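Local coordinates for protein esterase (Pelagibacterium halotolerans, PDB 5DWD) that probably hydrolyses carboxylic ester bonds, as a carboxylesterase of the alpha/beta-hydrolase superfamily, at residues B[150-161]-B[175-185]. Numbering follows the deposited sequence.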
loop_
_atom_site.group_PDB
_atom_site.type_symbol
_atom_site.label_atom_id
_atom_site.label_comp_id
_atom_site.label_asym_id
_atom_site.label_seq_id
_atom_site.Cartn_x
_atom_site.Cartn_y
_atom_site.Cartn_z
ATOM N N LEU B 150 5.809 -3.279 -9.041
ATOM C CA LEU B 150 4.849 -4.103 -8.279
ATOM C C LEU B 150 5.499 -5.374 -7.796
ATOM O O LEU B 150 4.917 -6.023 -6.943
ATOM C CB LEU B 150 3.556 -4.398 -9.075
ATOM C CG LEU B 150 2.782 -3.123 -9.371
ATOM C CD1 LEU B 150 1.568 -3.472 -10.231
ATOM C CD2 LEU B 150 2.335 -2.354 -8.113
ATOM N N ARG B 151 6.691 -5.645 -8.265
ATOM C CA ARG B 151 7.456 -6.861 -7.794
ATOM C C ARG B 151 8.500 -6.499 -6.724
ATOM O O ARG B 151 9.201 -7.406 -6.238
ATOM C CB ARG B 151 8.068 -7.548 -8.975
ATOM C CG ARG B 151 7.077 -8.325 -9.830
ATOM C CD ARG B 151 7.731 -8.921 -11.112
ATOM N NE ARG B 151 6.796 -9.771 -11.817
ATOM C CZ ARG B 151 5.758 -9.373 -12.541
ATOM N NH1 ARG B 151 5.469 -8.052 -12.702
ATOM N NH2 ARG B 151 4.974 -10.289 -13.127
ATOM N N LEU B 152 8.652 -5.236 -6.370
ATOM C CA LEU B 152 9.558 -4.840 -5.298
ATOM C C LEU B 152 9.030 -5.308 -3.942
ATOM O O LEU B 152 7.885 -5.162 -3.637
ATOM C CB LEU B 152 9.690 -3.317 -5.243
ATOM C CG LEU B 152 10.436 -2.721 -6.411
ATOM C CD1 LEU B 152 10.267 -1.222 -6.413
ATOM C CD2 LEU B 152 11.908 -3.074 -6.305
ATOM N N PRO B 153 9.928 -5.872 -3.089
ATOM C CA PRO B 153 9.487 -6.409 -1.809
ATOM C C PRO B 153 9.099 -5.314 -0.803
ATOM O O PRO B 153 8.298 -5.551 0.097
ATOM C CB PRO B 153 10.747 -7.206 -1.349
ATOM C CG PRO B 153 11.900 -6.466 -1.956
ATOM C CD PRO B 153 11.378 -6.054 -3.331
ATOM N N GLU B 154 9.618 -4.100 -0.942
ATOM C CA GLU B 154 9.157 -2.987 -0.105
ATOM C C GLU B 154 8.526 -1.941 -1.033
ATOM O O GLU B 154 9.123 -1.676 -2.084
ATOM C CB GLU B 154 10.318 -2.397 0.665
ATOM C CG GLU B 154 10.660 -3.247 1.876
ATOM C CD GLU B 154 12.145 -3.410 2.049
ATOM O OE1 GLU B 154 12.618 -4.583 2.011
ATOM O OE2 GLU B 154 12.819 -2.352 2.183
ATOM N N PRO B 155 7.361 -1.404 -0.646
ATOM C CA PRO B 155 6.615 -0.584 -1.590
ATOM C C PRO B 155 7.273 0.760 -1.872
ATOM O O PRO B 155 7.810 1.446 -0.982
ATOM C CB PRO B 155 5.260 -0.368 -0.904
ATOM C CG PRO B 155 5.492 -0.633 0.528
ATOM C CD PRO B 155 6.539 -1.676 0.571
ATOM N N LEU B 156 7.156 1.166 -3.125
ATOM C CA LEU B 156 7.392 2.532 -3.511
ATOM C C LEU B 156 6.384 3.475 -2.896
ATOM O O LEU B 156 5.291 3.100 -2.496
ATOM C CB LEU B 156 7.268 2.631 -5.045
ATOM C CG LEU B 156 8.297 1.814 -5.804
ATOM C CD1 LEU B 156 7.832 1.533 -7.219
ATOM C CD2 LEU B 156 9.640 2.540 -5.842
ATOM N N LYS B 157 6.711 4.753 -2.910
ATOM C CA LYS B 157 5.790 5.783 -2.525
ATOM C C LYS B 157 4.661 5.801 -3.545
ATOM O O LYS B 157 3.545 6.027 -3.143
ATOM C CB LYS B 157 6.468 7.115 -2.535
ATOM C CG LYS B 157 5.636 8.252 -2.007
ATOM C CD LYS B 157 6.376 9.597 -2.093
ATOM C CE LYS B 157 7.590 9.622 -1.210
ATOM N NZ LYS B 157 7.256 9.651 0.233
ATOM N N ALA B 158 4.978 5.526 -4.823
ATOM C CA ALA B 158 3.917 5.505 -5.866
ATOM C C ALA B 158 4.460 5.062 -7.217
ATOM O O ALA B 158 5.678 5.140 -7.420
ATOM C CB ALA B 158 3.310 6.890 -6.075
ATOM N N ILE B 159 3.558 4.667 -8.143
ATOM C CA ILE B 159 3.942 4.521 -9.536
ATOM C C ILE B 159 3.004 5.438 -10.368
ATOM O O ILE B 159 1.816 5.435 -10.157
ATOM C CB ILE B 159 3.809 3.038 -10.009
ATOM C CG1 ILE B 159 4.652 2.132 -9.108
ATOM C CG2 ILE B 159 4.040 2.868 -11.487
ATOM C CD1 ILE B 159 4.462 0.686 -9.349
ATOM N N ILE B 160 3.589 6.095 -11.365
ATOM C CA ILE B 160 2.868 6.856 -12.366
ATOM C C ILE B 160 3.173 6.233 -13.743
ATOM O O ILE B 160 4.331 6.204 -14.158
ATOM C CB ILE B 160 3.137 8.357 -12.389
ATOM C CG1 ILE B 160 2.880 8.918 -11.013
ATOM C CG2 ILE B 160 2.202 8.969 -13.459
ATOM C CD1 ILE B 160 3.145 10.396 -10.884
ATOM N N ALA B 161 2.136 5.690 -14.383
ATOM C CA ALA B 161 2.271 5.035 -15.685
ATOM C C ALA B 161 1.535 5.804 -16.742
ATOM O O ALA B 161 0.313 5.751 -16.771
ATOM C CB ALA B 161 1.760 3.613 -15.593
ATOM N N GLU B 175 2.879 -12.895 -8.575
ATOM C CA GLU B 175 4.191 -12.338 -8.295
ATOM C C GLU B 175 4.180 -10.988 -7.606
ATOM O O GLU B 175 5.232 -10.531 -7.187
ATOM C CB GLU B 175 4.989 -12.228 -9.584
ATOM C CG GLU B 175 5.264 -13.602 -10.207
ATOM C CD GLU B 175 6.121 -13.624 -11.456
ATOM O OE1 GLU B 175 6.484 -12.576 -12.035
ATOM O OE2 GLU B 175 6.393 -14.755 -11.918
ATOM N N ILE B 176 3.016 -10.383 -7.487
ATOM C CA ILE B 176 2.943 -9.056 -6.888
ATOM C C ILE B 176 3.534 -9.128 -5.489
ATOM O O ILE B 176 3.204 -10.064 -4.746
ATOM C CB ILE B 176 1.534 -8.477 -6.924
ATOM C CG1 ILE B 176 1.555 -7.082 -6.356
ATOM C CG2 ILE B 176 0.550 -9.277 -6.082
ATOM C CD1 ILE B 176 0.336 -6.300 -6.724
ATOM N N ALA B 177 4.410 -8.182 -5.164
ATOM C CA ALA B 177 5.162 -8.207 -3.900
ATOM C C ALA B 177 4.885 -6.979 -3.001
ATOM O O ALA B 177 5.181 -6.990 -1.795
ATOM C CB ALA B 177 6.625 -8.341 -4.213
ATOM N N SER B 178 4.295 -5.906 -3.544
ATOM C CA SER B 178 3.976 -4.754 -2.742
ATOM C C SER B 178 2.920 -3.973 -3.499
ATOM O O SER B 178 2.670 -4.278 -4.703
ATOM C CB SER B 178 5.216 -3.880 -2.508
ATOM O OG SER B 178 5.871 -3.477 -3.761
ATOM N N LYS B 179 2.309 -3.023 -2.797
ATOM C CA LYS B 179 1.063 -2.364 -3.287
ATOM C C LYS B 179 1.112 -0.891 -3.084
ATOM O O LYS B 179 0.272 -0.312 -2.397
ATOM C CB LYS B 179 -0.169 -2.993 -2.615
ATOM C CG LYS B 179 -0.254 -4.459 -2.884
ATOM C CD LYS B 179 -1.510 -5.080 -2.369
ATOM C CE LYS B 179 -1.426 -6.591 -2.438
ATOM N NZ LYS B 179 -2.631 -7.293 -1.976
ATOM N N PRO B 180 2.000 -0.225 -3.835
ATOM C CA PRO B 180 2.014 1.210 -3.775
ATOM C C PRO B 180 0.783 1.783 -4.491
ATOM O O PRO B 180 0.198 1.052 -5.336
ATOM C CB PRO B 180 3.255 1.541 -4.569
ATOM C CG PRO B 180 3.320 0.502 -5.611
ATOM C CD PRO B 180 2.940 -0.764 -4.855
ATOM N N PRO B 181 0.417 3.039 -4.227
ATOM C CA PRO B 181 -0.605 3.660 -5.054
ATOM C C PRO B 181 -0.109 3.830 -6.488
ATOM O O PRO B 181 1.056 4.029 -6.727
ATOM C CB PRO B 181 -0.804 5.030 -4.467
ATOM C CG PRO B 181 0.338 5.255 -3.571
ATOM C CD PRO B 181 0.887 3.937 -3.159
ATOM N N VAL B 182 -1.075 3.758 -7.433
ATOM C CA VAL B 182 -0.737 3.763 -8.835
ATOM C C VAL B 182 -1.679 4.743 -9.517
ATOM O O VAL B 182 -2.884 4.710 -9.337
ATOM C CB VAL B 182 -0.879 2.345 -9.475
ATOM C CG1 VAL B 182 -0.759 2.406 -10.999
ATOM C CG2 VAL B 182 0.106 1.351 -8.868
ATOM N N LEU B 183 -1.111 5.604 -10.332
ATOM C CA LEU B 183 -1.887 6.464 -11.204
ATOM C C LEU B 183 -1.603 6.120 -12.662
ATOM O O LEU B 183 -0.430 6.159 -13.121
ATOM C CB LEU B 183 -1.472 7.904 -10.990
ATOM C CG LEU B 183 -2.007 9.023 -11.874
ATOM C CD1 LEU B 183 -3.513 8.973 -11.944
ATOM C CD2 LEU B 183 -1.474 10.381 -11.515
ATOM N N LEU B 184 -2.649 5.765 -13.411
ATOM C CA LEU B 184 -2.570 5.510 -14.836
ATOM C C LEU B 184 -3.103 6.699 -15.585
ATOM O O LEU B 184 -4.160 7.222 -15.192
ATOM C CB LEU B 184 -3.443 4.306 -15.204
ATOM C CG LEU B 184 -3.198 3.016 -14.381
ATOM C CD1 LEU B 184 -4.341 2.013 -14.610
ATOM C CD2 LEU B 184 -1.858 2.367 -14.661
ATOM N N ILE B 185 -2.381 7.109 -16.638
ATOM C CA ILE B 185 -2.771 8.243 -17.444
ATOM C C ILE B 185 -2.620 7.838 -18.864
ATOM O O ILE B 185 -1.546 7.344 -19.256
ATOM C CB ILE B 185 -1.827 9.436 -17.166
ATOM C CG1 ILE B 185 -2.048 9.889 -15.711
ATOM C CG2 ILE B 185 -2.103 10.578 -18.162
ATOM C CD1 ILE B 185 -1.149 10.933 -15.271
HETATM O O HOH W 1 6.336 -1.013 -4.917
#
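Neighbouring parallel strands of the central alpha/beta-hydrolase sheet, joined through helix 169-175, pair with the loops that lead into them. Strands 158-161 and 182-185 run 7° from parallel. Ile159 donates from N to Pro181 O (2.9 Å) and accepts at O from Leu183 N; Ala161 repeats the pattern, its N to Leu183 O and its O from Ile185 N. Ile159 and Val182 turn to one face, where Leu184 CD2 reaches Ala161 CB (3.9 Å); Ile160 and Leu183 turn to the other, under helix 226-239. Ahead of the strands, the Pro180 ring packs against Leu150 CD2 (3.7 Å from its CD) and Ile159 CD1 (3.9 Å from its CG), two methyls on one side of it. Ser178 bridges the loops: with chi1 at 55°, OG lies between its N and carbonyl carbon and donates to Leu152 O (2.6 Å), while a water donates to OG and accepts from Leu156 N. Leu150 O takes a nearly straight bond from Ala177 N (2.8 Å). At the outer end Arg151 grips Glu175 OE1 side-on through NE (2.8 Å) and NH2 (3.0 Å). That oxygen lies in the guanidinium plane, the carboxylate stands 88° to it, and NE meets the anti lone pair. Arg151 NH1 also bonds to Tyr147 O, with a cation-pi contact to that ring. This beta-alpha-beta unit, recurrent in alpha/beta folds, builds the parallel part of the hydrolase sheet.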